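Local coordinates for cryptic loci regulator 2 (PDB 5IKJ), which promotes transcriptional silencing at heterochromatic loci, acting upstream of histone deacetylases as part of the SHREC repressor complex and supporting nucleosome positioning there, at residues Asn219-Lys222 with Glu223-Met227; His328-Cys331 with Gln332-Asn335; Arg494-Glu497 with Pro498-Lys502; Ser538-Asp541 with Met542-Val546. All blocks are in the same frame, centred on the assembly; numbering follows the deposited sequence.

How the interactions relate
All four contacts join residues close in sequence, yet each takes its chemistry from its place in the fold. Interaction 1 lies within one helix, mostly at the surface, and pairs an amide with a carboxylate one turn apart. Interactions 2 and 4, both partly buried, lie where a helix gives way to other structure: in each an isoleucine carbonyl near the helix end takes the backbone bond, in one leading into a strand and in the other into the C-terminal tail. Interaction 3, also partly buried, has no regular helix and relies on aromatic packing round a tight turn. Centres of interactions 2 and 3 are about 22 Å apart, those of 2 and 4 about 32 Å.

Interaction 1 (Asn219-Lys222 with Glu223-Met227); sequences NLQK and ENERM
Q221 and E225 meet one turn apart on helix 214-237, an i to i+4 pairing that brings an amide up to a carboxylate. A bend at the second torsion of Q221 (chi2 64°) turns its amide along the helix, and Q221 NE2 donates to E225 OE2 at 2.8 Å. The acceptor lies close to the amide plane, but the bond uses the anti lone pair of OE2, on the side away from OE1, and the two flat groups stand 70° apart. The buried carboxylate is gripped at both oxygens, because H66 NE2 also bonds OE2 while the backbone N of A71 bonds OE1. Replacing this glutamate with an alanine is likely to leave H66 and the A71 amide without their acceptors and the Q221 amide free to turn.

A second pair, L220 with N224, is made by packing: N224 ND2 rests 3.6 Å from L220 CG, with CD1 scarcely farther. K222 and R226 form a third pair, and here like charges run near each other, K222 NZ lying 4.5 Å from R226 NE. The guanidinium of R226 turns chiefly to a neighbouring protein chain, where NH2 bonds the backbone and an aromatic side chain makes a cation-pi contact. Beneath the Q221-E225 pair the backbone repeats the same spacing, E225 N reaching Q221 O at 2.8 Å.

Interaction 2 (His328-Cys331 with Gln332-Asn335); sequences HSIC and QTWN
T333 puts two donors on a single acceptor, the carbonyl oxygen of I330, where helix 325-330 gives out and a type I beta turn from I330 to T333 carries the chain into strand 333-340. The hydroxyl comes in the carbonyl plane on a lone pair, T333 OG1 lying 2.7 Å from I330 O. The amide arrives differently: T333 N is 3.1 Å from I330 O and stands well above that plane. With its hydroxyl set between backbone N and carbonyl carbon (chi1 65°), T333 can offer both groups to one oxygen. A valine here would probably leave I330 O with the turn amide alone and let the junction flex more readily.

The S329 carbonyl takes a weak bond from Q332 N, at 3.5 Å from S329 O. Beside it Q332 sets CG over one face of the H328 imidazole, while its amide end comes closest to the ring, Q332 NE2 lying 3.6 Å from H328 NE2. The C331 carbonyl has a weak partner in S509 OG.

I330 and T333 both touch R518 of helix 518-522, I330 and C331 rest on V247 of strand 247-252, and strand 333-340 continues between strands 377-384 and 513-514 of the mixed sheet.

Interaction 3 (Arg494-Glu497 with Pro498-Lys502); sequences RWYE and PWFVK
Y496 and F500 present near-parallel rings, their planes only 8° apart, but slid so far that they barely overlap. The centroids of the Y496 and F500 rings are 4.8 Å apart, and the closest atoms are Y496 CD1 and F500 CD2 at 3.3 Å. R494 CB lies over one face of the tyrosine, toward the rim, on the side away from F500, and Y496 CE1 in turn stands above the centre of the R494 guanidinium. W499 has E497 on one face: E497 CB sits 3.8 Å from the centroid of the W499 six-membered ring, almost on the ring normal, a CH-pi contact. W495 carries the backbone N of E497 over one face, toward the rim, and its CH2 reaches P498 CD at 4.3 Å.

A type I beta turn from E497 to F500 brings F500 back beside Y496, in the loop after strand 491-494 that leads to strand 513-514, in a chain region related to the Clr2 family of the SH3 clan. F500 N closes the turn on E497 O at 2.8 Å. F500 has its ring swung away from its own backbone N (chi1 -166°), which lays it alongside Y496.

The polar ends have partners beyond the turn. Y496 OH bonds E387 OE2, W495 NE1 bonds Q434 OE1, and E497 OE2 makes a salt bridge with R462 of helix 461-469. W499 continues the packing onto F284 and V285 of helix 278-285.

Interaction 4 (Ser538-Asp541 with Met542-Val546); sequences SEID and MVSAV
I540 lies against S544 along most of the longer branch of its side chain. Its CB is 3.9 Å from S544 CB. One bond on, CG1 projects between the backbone N and the carbonyl carbon (chi1 71°), and the nearest atom to I540 CG1 is S544 OG at 3.8 Å, although the position of that hydroxyl is less sure. The tip, I540 CD1, approaches S544 CB to 3.9 Å and lies near OG too.

The backbone bond that goes with this packing makes an alpha turn, I540 to S544, where helix 531-540 runs out into the tail. S544 N donates to I540 O at 3.2 Å and nearly straight, with an N-H...O angle of 170°, drawing the chain back toward the helix before it runs on to the C-terminus. S544 OG may add a second bond to the same oxygen, but this one is doubtful.

On the way round the turn M542 folds back on itself, and its SD comes 4.1 Å from D541 CB. The carboxylate of D541 has its partner beyond the turn, a basic side chain of a neighbouring protein chain that pairs with OD1. I540 itself packs on N265 of strand 255-266 and on Q289 and H291 of strand 288-294, two adjacent strands of the five-stranded antiparallel sheet.

Interaction 1 (Asn219-Lys222 with Glu223-Met227)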
loop_
_atom_site.group_PDB
_atom_site.type_symbol
_atom_site.label_atom_id
_atom_site.label_comp_id
_atom_site.label_asym_id
_atom_site.label_seq_id
_atom_site.Cartn_x
_atom_site.Cartn_y
_atom_site.Cartn_z
ATOM N N ASN A 219 -13.650 7.186 2.665
ATOM C CA ASN A 219 -13.243 5.863 3.128
ATOM C C ASN A 219 -12.446 5.126 2.057
ATOM O O ASN A 219 -11.388 4.552 2.341
ATOM C CB ASN A 219 -14.470 5.050 3.542
ATOM C CG ASN A 219 -15.146 5.605 4.782
ATOM O OD1 ASN A 219 -14.540 6.353 5.551
ATOM N ND2 ASN A 219 -16.405 5.234 4.987
ATOM N N LEU A 220 -12.939 5.129 0.816
ATOM C CA LEU A 220 -12.233 4.436 -0.257
ATOM C C LEU A 220 -10.833 5.007 -0.449
ATOM O O LEU A 220 -9.855 4.260 -0.566
ATOM C CB LEU A 220 -13.032 4.521 -1.559
ATOM C CG LEU A 220 -12.363 3.885 -2.783
ATOM C CD1 LEU A 220 -12.070 2.406 -2.551
ATOM C CD2 LEU A 220 -13.224 4.066 -4.024
ATOM N N GLN A 221 -10.720 6.337 -0.489
ATOM C CA GLN A 221 -9.408 6.968 -0.600
ATOM C C GLN A 221 -8.478 6.473 0.498
ATOM O O GLN A 221 -7.333 6.086 0.235
ATOM C CB GLN A 221 -9.558 8.490 -0.540
ATOM C CG GLN A 221 -8.244 9.264 -0.527
ATOM C CD GLN A 221 -7.445 9.093 -1.803
ATOM O OE1 GLN A 221 -7.992 8.754 -2.851
ATOM N NE2 GLN A 221 -6.138 9.330 -1.719
ATOM N N LYS A 222 -8.963 6.465 1.741
ATOM C CA LYS A 222 -8.151 6.004 2.861
ATOM C C LYS A 222 -7.719 4.554 2.666
ATOM O O LYS A 222 -6.549 4.210 2.869
ATOM C CB LYS A 222 -8.934 6.170 4.164
ATOM C CG LYS A 222 -8.091 6.122 5.425
ATOM C CD LYS A 222 -8.953 6.379 6.654
ATOM C CE LYS A 222 -8.120 6.516 7.916
ATOM N NZ LYS A 222 -7.265 5.324 8.165
ATOM N N GLU A 223 -8.637 3.712 2.221
ATOM C CA GLU A 223 -8.315 2.323 1.971
ATOM C C GLU A 223 -7.250 2.206 0.897
ATOM O O GLU A 223 -6.332 1.405 1.009
ATOM C CB GLU A 223 -9.549 1.547 1.532
ATOM C CG GLU A 223 -10.508 1.205 2.651
ATOM C CD GLU A 223 -11.445 0.072 2.287
ATOM O OE1 GLU A 223 -11.628 -0.192 1.081
ATOM O OE2 GLU A 223 -11.996 -0.559 3.211
ATOM N N ASN A 224 -7.379 3.008 -0.151
ATOM C CA ASN A 224 -6.413 2.974 -1.244
ATOM C C ASN A 224 -5.041 3.450 -0.785
ATOM O O ASN A 224 -4.018 2.879 -1.179
ATOM C CB ASN A 224 -6.915 3.825 -2.407
ATOM C CG ASN A 224 -8.003 3.135 -3.209
ATOM O OD1 ASN A 224 -8.009 1.911 -3.342
ATOM N ND2 ASN A 224 -8.929 3.917 -3.747
ATOM N N GLU A 225 -4.996 4.501 0.035
ATOM C CA GLU A 225 -3.721 4.961 0.574
ATOM C C GLU A 225 -3.051 3.868 1.396
ATOM O O GLU A 225 -1.846 3.628 1.267
ATOM C CB GLU A 225 -3.934 6.217 1.417
ATOM C CG GLU A 225 -4.467 7.401 0.631
ATOM C CD GLU A 225 -4.736 8.610 1.503
ATOM O OE1 GLU A 225 -4.298 8.615 2.672
ATOM O OE2 GLU A 225 -5.393 9.555 1.021
ATOM N N ARG A 226 -3.828 3.176 2.210
ATOM C CA ARG A 226 -3.280 2.105 3.012
ATOM C C ARG A 226 -2.831 0.948 2.131
ATOM O O ARG A 226 -1.829 0.316 2.408
ATOM C CB ARG A 226 -4.283 1.646 4.068
ATOM C CG ARG A 226 -4.511 2.671 5.162
ATOM C CD ARG A 226 -5.176 2.081 6.389
ATOM N NE ARG A 226 -6.458 1.474 6.080
ATOM C CZ ARG A 226 -6.665 0.167 6.043
ATOM N NH1 ARG A 226 -7.859 -0.298 5.743
ATOM N NH2 ARG A 226 -5.682 -0.672 6.312
ATOM N N MET A 227 -3.562 0.674 1.064
ATOM C CA MET A 227 -3.173 -0.410 0.177
ATOM C C MET A 227 -1.823 -0.106 -0.445
ATOM O O MET A 227 -0.966 -0.970 -0.521
ATOM C CB MET A 227 -4.198 -0.637 -0.917
ATOM C CG MET A 227 -3.816 -1.767 -1.849
ATOM S SD MET A 227 -5.111 -2.155 -3.012
ATOM C CE MET A 227 -5.292 -0.584 -3.827
#

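Interaction 2 (His328-Cys331 with Gln332-Asn335)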
loop_
_atom_site.group_PDB
_atom_site.type_symbol
_atom_site.label_atom_id
_atom_site.label_comp_id
_atom_site.label_asym_id
_atom_site.label_seq_id
_atom_site.Cartn_x
_atom_site.Cartn_y
_atom_site.Cartn_z
ATOM N N HIS A 328 -7.216 -26.084 3.788
ATOM C CA HIS A 328 -7.203 -26.677 2.455
ATOM C C HIS A 328 -8.143 -25.933 1.515
ATOM O O HIS A 328 -7.826 -25.730 0.337
ATOM C CB HIS A 328 -7.590 -28.155 2.536
ATOM C CG HIS A 328 -7.737 -28.817 1.201
ATOM N ND1 HIS A 328 -6.663 -29.291 0.481
ATOM C CD2 HIS A 328 -8.836 -29.084 0.455
ATOM C CE1 HIS A 328 -7.092 -29.823 -0.649
ATOM N NE2 HIS A 328 -8.406 -29.710 -0.690
ATOM N N SER A 329 -9.306 -25.514 2.020
ATOM C CA SER A 329 -10.288 -24.847 1.172
ATOM C C SER A 329 -9.815 -23.457 0.761
ATOM O O SER A 329 -10.013 -23.043 -0.386
ATOM C CB SER A 329 -11.629 -24.763 1.900
ATOM O OG SER A 329 -12.644 -24.265 1.047
ATOM N N ILE A 330 -9.187 -22.725 1.683
ATOM C CA ILE A 330 -8.742 -21.369 1.381
ATOM C C ILE A 330 -7.586 -21.396 0.389
ATOM O O ILE A 330 -7.513 -20.563 -0.521
ATOM C CB ILE A 330 -8.353 -20.636 2.678
ATOM C CG1 ILE A 330 -9.550 -20.565 3.629
ATOM C CG2 ILE A 330 -7.851 -19.230 2.367
ATOM C CD1 ILE A 330 -9.187 -20.152 5.041
ATOM N N CYS A 331 -6.669 -22.346 0.547
ATOM C CA CYS A 331 -5.468 -22.406 -0.275
ATOM C C CYS A 331 -5.723 -22.980 -1.663
ATOM O O CYS A 331 -4.762 -23.254 -2.390
ATOM C CB CYS A 331 -4.391 -23.220 0.444
ATOM S SG CYS A 331 -3.842 -22.446 1.982
ATOM N N GLN A 332 -6.986 -23.168 -2.041
ATOM C CA GLN A 332 -7.357 -23.483 -3.410
ATOM C C GLN A 332 -7.967 -22.291 -4.130
ATOM O O GLN A 332 -8.290 -22.400 -5.317
ATOM C CB GLN A 332 -8.342 -24.657 -3.444
ATOM C CG GLN A 332 -7.732 -25.989 -3.055
ATOM C CD GLN A 332 -8.534 -27.165 -3.576
ATOM O OE1 GLN A 332 -9.759 -27.102 -3.670
ATOM N NE2 GLN A 332 -7.842 -28.240 -3.933
ATOM N N THR A 333 -8.131 -21.162 -3.450
ATOM C CA THR A 333 -8.795 -20.003 -4.022
ATOM C C THR A 333 -7.777 -18.982 -4.520
ATOM O O THR A 333 -6.569 -19.102 -4.302
ATOM C CB THR A 333 -9.726 -19.343 -2.999
ATOM O OG1 THR A 333 -8.950 -18.817 -1.915
ATOM C CG2 THR A 333 -10.740 -20.339 -2.465
ATOM N N TRP A 334 -8.292 -17.965 -5.207
ATOM C CA TRP A 334 -7.506 -16.799 -5.587
ATOM C C TRP A 334 -8.466 -15.652 -5.858
ATOM O O TRP A 334 -9.608 -15.869 -6.270
ATOM C CB TRP A 334 -6.628 -17.070 -6.816
ATOM C CG TRP A 334 -7.395 -17.428 -8.058
ATOM C CD1 TRP A 334 -7.790 -18.675 -8.447
ATOM C CD2 TRP A 334 -7.845 -16.528 -9.079
ATOM N NE1 TRP A 334 -8.462 -18.607 -9.644
ATOM C CE2 TRP A 334 -8.509 -17.301 -10.053
ATOM C CE3 TRP A 334 -7.753 -15.145 -9.263
ATOM C CZ2 TRP A 334 -9.078 -16.736 -11.194
ATOM C CZ3 TRP A 334 -8.320 -14.586 -10.397
ATOM C CH2 TRP A 334 -8.974 -15.381 -11.346
ATOM N N ASN A 335 -7.997 -14.429 -5.614
ATOM C CA ASN A 335 -8.829 -13.253 -5.844
ATOM C C ASN A 335 -7.954 -12.044 -6.137
ATOM O O ASN A 335 -6.996 -11.774 -5.407
ATOM C CB ASN A 335 -9.735 -12.977 -4.637
ATOM C CG ASN A 335 -8.959 -12.784 -3.348
ATOM O OD1 ASN A 335 -8.359 -13.724 -2.827
ATOM N ND2 ASN A 335 -8.989 -11.569 -2.812
#

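Interaction 3 (Arg494-Glu497 with Pro498-Lys502)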
loop_
_atom_site.group_PDB
_atom_site.type_symbol
_atom_site.label_atom_id
_atom_site.label_comp_id
_atom_site.label_asym_id
_atom_site.label_seq_id
_atom_site.Cartn_x
_atom_site.Cartn_y
_atom_site.Cartn_z
ATOM N N ARG A 494 5.285 -17.196 -4.314
ATOM C CA ARG A 494 6.215 -16.149 -3.925
ATOM C C ARG A 494 7.655 -16.641 -3.996
ATOM O O ARG A 494 7.946 -17.821 -3.789
ATOM C CB ARG A 494 5.932 -15.672 -2.504
ATOM C CG ARG A 494 4.647 -14.883 -2.324
ATOM C CD ARG A 494 4.485 -14.457 -0.869
ATOM N NE ARG A 494 5.683 -13.787 -0.367
ATOM C CZ ARG A 494 5.837 -13.351 0.878
ATOM N NH1 ARG A 494 4.868 -13.504 1.768
ATOM N NH2 ARG A 494 6.967 -12.757 1.230
ATOM N N TRP A 495 8.557 -15.712 -4.292
ATOM C CA TRP A 495 9.979 -15.904 -4.049
ATOM C C TRP A 495 10.301 -15.378 -2.657
ATOM O O TRP A 495 9.892 -14.269 -2.297
ATOM C CB TRP A 495 10.813 -15.175 -5.103
ATOM C CG TRP A 495 12.296 -15.203 -4.858
ATOM C CD1 TRP A 495 13.193 -16.110 -5.346
ATOM C CD2 TRP A 495 13.055 -14.274 -4.072
ATOM N NE1 TRP A 495 14.460 -15.803 -4.912
ATOM C CE2 TRP A 495 14.402 -14.682 -4.128
ATOM C CE3 TRP A 495 12.724 -13.140 -3.324
ATOM C CZ2 TRP A 495 15.418 -13.994 -3.466
ATOM C CZ3 TRP A 495 13.734 -12.459 -2.667
ATOM C CH2 TRP A 495 15.065 -12.888 -2.742
ATOM N N TYR A 496 11.018 -16.176 -1.875
ATOM C CA TYR A 496 11.390 -15.801 -0.521
ATOM C C TYR A 496 12.894 -15.577 -0.433
ATOM O O TYR A 496 13.680 -16.224 -1.130
ATOM C CB TYR A 496 10.966 -16.873 0.489
ATOM C CG TYR A 496 9.471 -17.075 0.590
ATOM C CD1 TYR A 496 8.680 -16.205 1.327
ATOM C CD2 TYR A 496 8.853 -18.144 -0.044
ATOM C CE1 TYR A 496 7.315 -16.391 1.424
ATOM C CE2 TYR A 496 7.490 -18.337 0.048
ATOM C CZ TYR A 496 6.726 -17.457 0.783
ATOM O OH TYR A 496 5.366 -17.642 0.879
ATOM N N GLU A 497 13.281 -14.649 0.437
ATOM C CA GLU A 497 14.689 -14.362 0.641
ATOM C C GLU A 497 15.412 -15.653 1.034
ATOM O O GLU A 497 14.811 -16.550 1.634
ATOM C CB GLU A 497 14.869 -13.287 1.716
ATOM C CG GLU A 497 14.368 -11.897 1.312
ATOM C CD GLU A 497 12.855 -11.799 1.279
ATOM O OE1 GLU A 497 12.184 -12.750 1.733
ATOM O OE2 GLU A 497 12.334 -10.772 0.797
ATOM N N PRO A 498 16.698 -15.781 0.696
ATOM C CA PRO A 498 17.360 -17.088 0.854
ATOM C C PRO A 498 17.404 -17.584 2.289
ATOM O O PRO A 498 17.435 -18.802 2.509
ATOM C CB PRO A 498 18.765 -16.841 0.289
ATOM C CG PRO A 498 18.974 -15.370 0.399
ATOM C CD PRO A 498 17.627 -14.738 0.231
ATOM N N TRP A 499 17.404 -16.686 3.274
ATOM C CA TRP A 499 17.377 -17.094 4.674
ATOM C C TRP A 499 15.970 -17.386 5.175
ATOM O O TRP A 499 15.821 -17.916 6.282
ATOM C CB TRP A 499 18.000 -16.008 5.553
ATOM C CG TRP A 499 17.240 -14.710 5.526
ATOM C CD1 TRP A 499 16.093 -14.415 6.207
ATOM C CD2 TRP A 499 17.574 -13.535 4.779
ATOM N NE1 TRP A 499 15.692 -13.132 5.929
ATOM C CE2 TRP A 499 16.585 -12.569 5.055
ATOM C CE3 TRP A 499 18.614 -13.205 3.904
ATOM C CZ2 TRP A 499 16.606 -11.296 4.489
ATOM C CZ3 TRP A 499 18.633 -11.940 3.343
ATOM C CH2 TRP A 499 17.635 -11.002 3.636
ATOM N N PHE A 500 14.944 -17.061 4.387
ATOM C CA PHE A 500 13.575 -17.076 4.888
ATOM C C PHE A 500 13.103 -18.482 5.236
ATOM O O PHE A 500 12.273 -18.646 6.138
ATOM C CB PHE A 500 12.645 -16.449 3.849
ATOM C CG PHE A 500 11.284 -16.102 4.379
ATOM C CD1 PHE A 500 11.074 -14.917 5.064
ATOM C CD2 PHE A 500 10.211 -16.954 4.184
ATOM C CE1 PHE A 500 9.822 -14.593 5.550
ATOM C CE2 PHE A 500 8.957 -16.634 4.666
ATOM C CZ PHE A 500 8.763 -15.452 5.347
ATOM N N VAL A 501 13.608 -19.505 4.547
ATOM C CA VAL A 501 13.100 -20.865 4.702
ATOM C C VAL A 501 14.275 -21.832 4.664
ATOM O O VAL A 501 14.879 -22.037 3.604
ATOM C CB VAL A 501 12.078 -21.236 3.618
ATOM C CG1 VAL A 501 11.341 -22.509 4.009
ATOM C CG2 VAL A 501 11.103 -20.097 3.377
ATOM N N LYS A 502 14.596 -22.428 5.808
ATOM C CA LYS A 502 15.441 -23.614 5.828
ATOM C C LYS A 502 14.674 -24.762 5.179
ATOM O O LYS A 502 13.554 -25.077 5.594
ATOM C CB LYS A 502 15.835 -23.961 7.262
ATOM C CG LYS A 502 14.646 -24.248 8.169
ATOM C CD LYS A 502 15.060 -24.550 9.595
ATOM C CE LYS A 502 13.840 -24.886 10.434
ATOM N NZ LYS A 502 14.185 -25.235 11.837
#

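Interaction 4 (Ser538-Asp541 with Met542-Val546)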
loop_
_atom_site.group_PDB
_atom_site.type_symbol
_atom_site.label_atom_id
_atom_site.label_comp_id
_atom_site.label_asym_id
_atom_site.label_seq_id
_atom_site.Cartn_x
_atom_site.Cartn_y
_atom_site.Cartn_z
ATOM N N SER A 538 -3.890 -4.942 23.880
ATOM C CA SER A 538 -3.264 -5.194 25.164
ATOM C C SER A 538 -1.940 -5.895 24.992
ATOM O O SER A 538 -1.019 -5.692 25.769
ATOM C CB SER A 538 -4.172 -6.051 26.037
ATOM O OG SER A 538 -5.325 -5.336 26.415
ATOM N N GLU A 539 -1.852 -6.728 23.968
ATOM C CA GLU A 539 -0.632 -7.490 23.733
ATOM C C GLU A 539 0.500 -6.609 23.218
ATOM O O GLU A 539 1.669 -6.862 23.534
ATOM C CB GLU A 539 -0.910 -8.620 22.740
ATOM C CG GLU A 539 0.162 -9.699 22.707
ATOM C CD GLU A 539 0.018 -10.707 23.834
ATOM O OE1 GLU A 539 -1.027 -10.702 24.516
ATOM O OE2 GLU A 539 0.956 -11.508 24.035
ATOM N N ILE A 540 0.182 -5.579 22.432
ATOM C CA ILE A 540 1.187 -4.744 21.779
ATOM C C ILE A 540 1.212 -3.328 22.342
ATOM O O ILE A 540 1.929 -2.472 21.812
ATOM C CB ILE A 540 0.976 -4.710 20.254
ATOM C CG1 ILE A 540 -0.276 -3.900 19.882
ATOM C CG2 ILE A 540 0.867 -6.124 19.699
ATOM C CD1 ILE A 540 -0.367 -3.560 18.407
ATOM N N ASP A 541 0.447 -3.054 23.401
ATOM C CA ASP A 541 0.257 -1.675 23.848
ATOM C C ASP A 541 1.588 -0.964 24.064
ATOM O O ASP A 541 1.730 0.217 23.726
ATOM C CB ASP A 541 -0.570 -1.652 25.136
ATOM C CG ASP A 541 -1.255 -0.316 25.372
ATOM O OD1 ASP A 541 -0.674 0.731 25.015
ATOM O OD2 ASP A 541 -2.379 -0.315 25.917
ATOM N N MET A 542 2.575 -1.665 24.619
ATOM C CA MET A 542 3.857 -1.043 24.932
ATOM C C MET A 542 4.891 -1.239 23.830
ATOM O O MET A 542 5.681 -0.329 23.556
ATOM C CB MET A 542 4.411 -1.606 26.245
ATOM C CG MET A 542 3.379 -1.791 27.358
ATOM S SD MET A 542 2.374 -0.329 27.684
ATOM C CE MET A 542 3.634 0.923 27.904
ATOM N N VAL A 543 4.893 -2.401 23.178
ATOM C CA VAL A 543 6.040 -2.793 22.369
ATOM C C VAL A 543 5.976 -2.162 20.982
ATOM O O VAL A 543 6.992 -1.699 20.452
ATOM C CB VAL A 543 6.117 -4.330 22.293
ATOM C CG1 VAL A 543 7.358 -4.776 21.523
ATOM C CG2 VAL A 543 6.100 -4.940 23.698
ATOM N N SER A 544 4.790 -2.119 20.383
ATOM C CA SER A 544 4.681 -1.843 18.958
ATOM C C SER A 544 5.135 -0.426 18.618
ATOM O O SER A 544 5.090 0.488 19.448
ATOM C CB SER A 544 3.240 -2.047 18.492
ATOM O OG SER A 544 2.351 -1.226 19.225
ATOM N N ALA A 545 5.587 -0.256 17.377
ATOM C CA ALA A 545 5.888 1.062 16.846
ATOM C C ALA A 545 4.603 1.865 16.670
ATOM O O ALA A 545 3.503 1.313 16.556
ATOM C CB ALA A 545 6.623 0.950 15.509
ATOM N N VAL A 546 4.753 3.185 16.643
ATOM C CA VAL A 546 3.626 4.105 16.558
ATOM C C VAL A 546 3.753 4.921 15.280
ATOM O O VAL A 546 4.855 5.332 14.898
ATOM C CB VAL A 546 3.554 5.017 17.801
ATOM C CG1 VAL A 546 2.499 6.103 17.624
ATOM C CG2 VAL A 546 3.247 4.183 19.038
#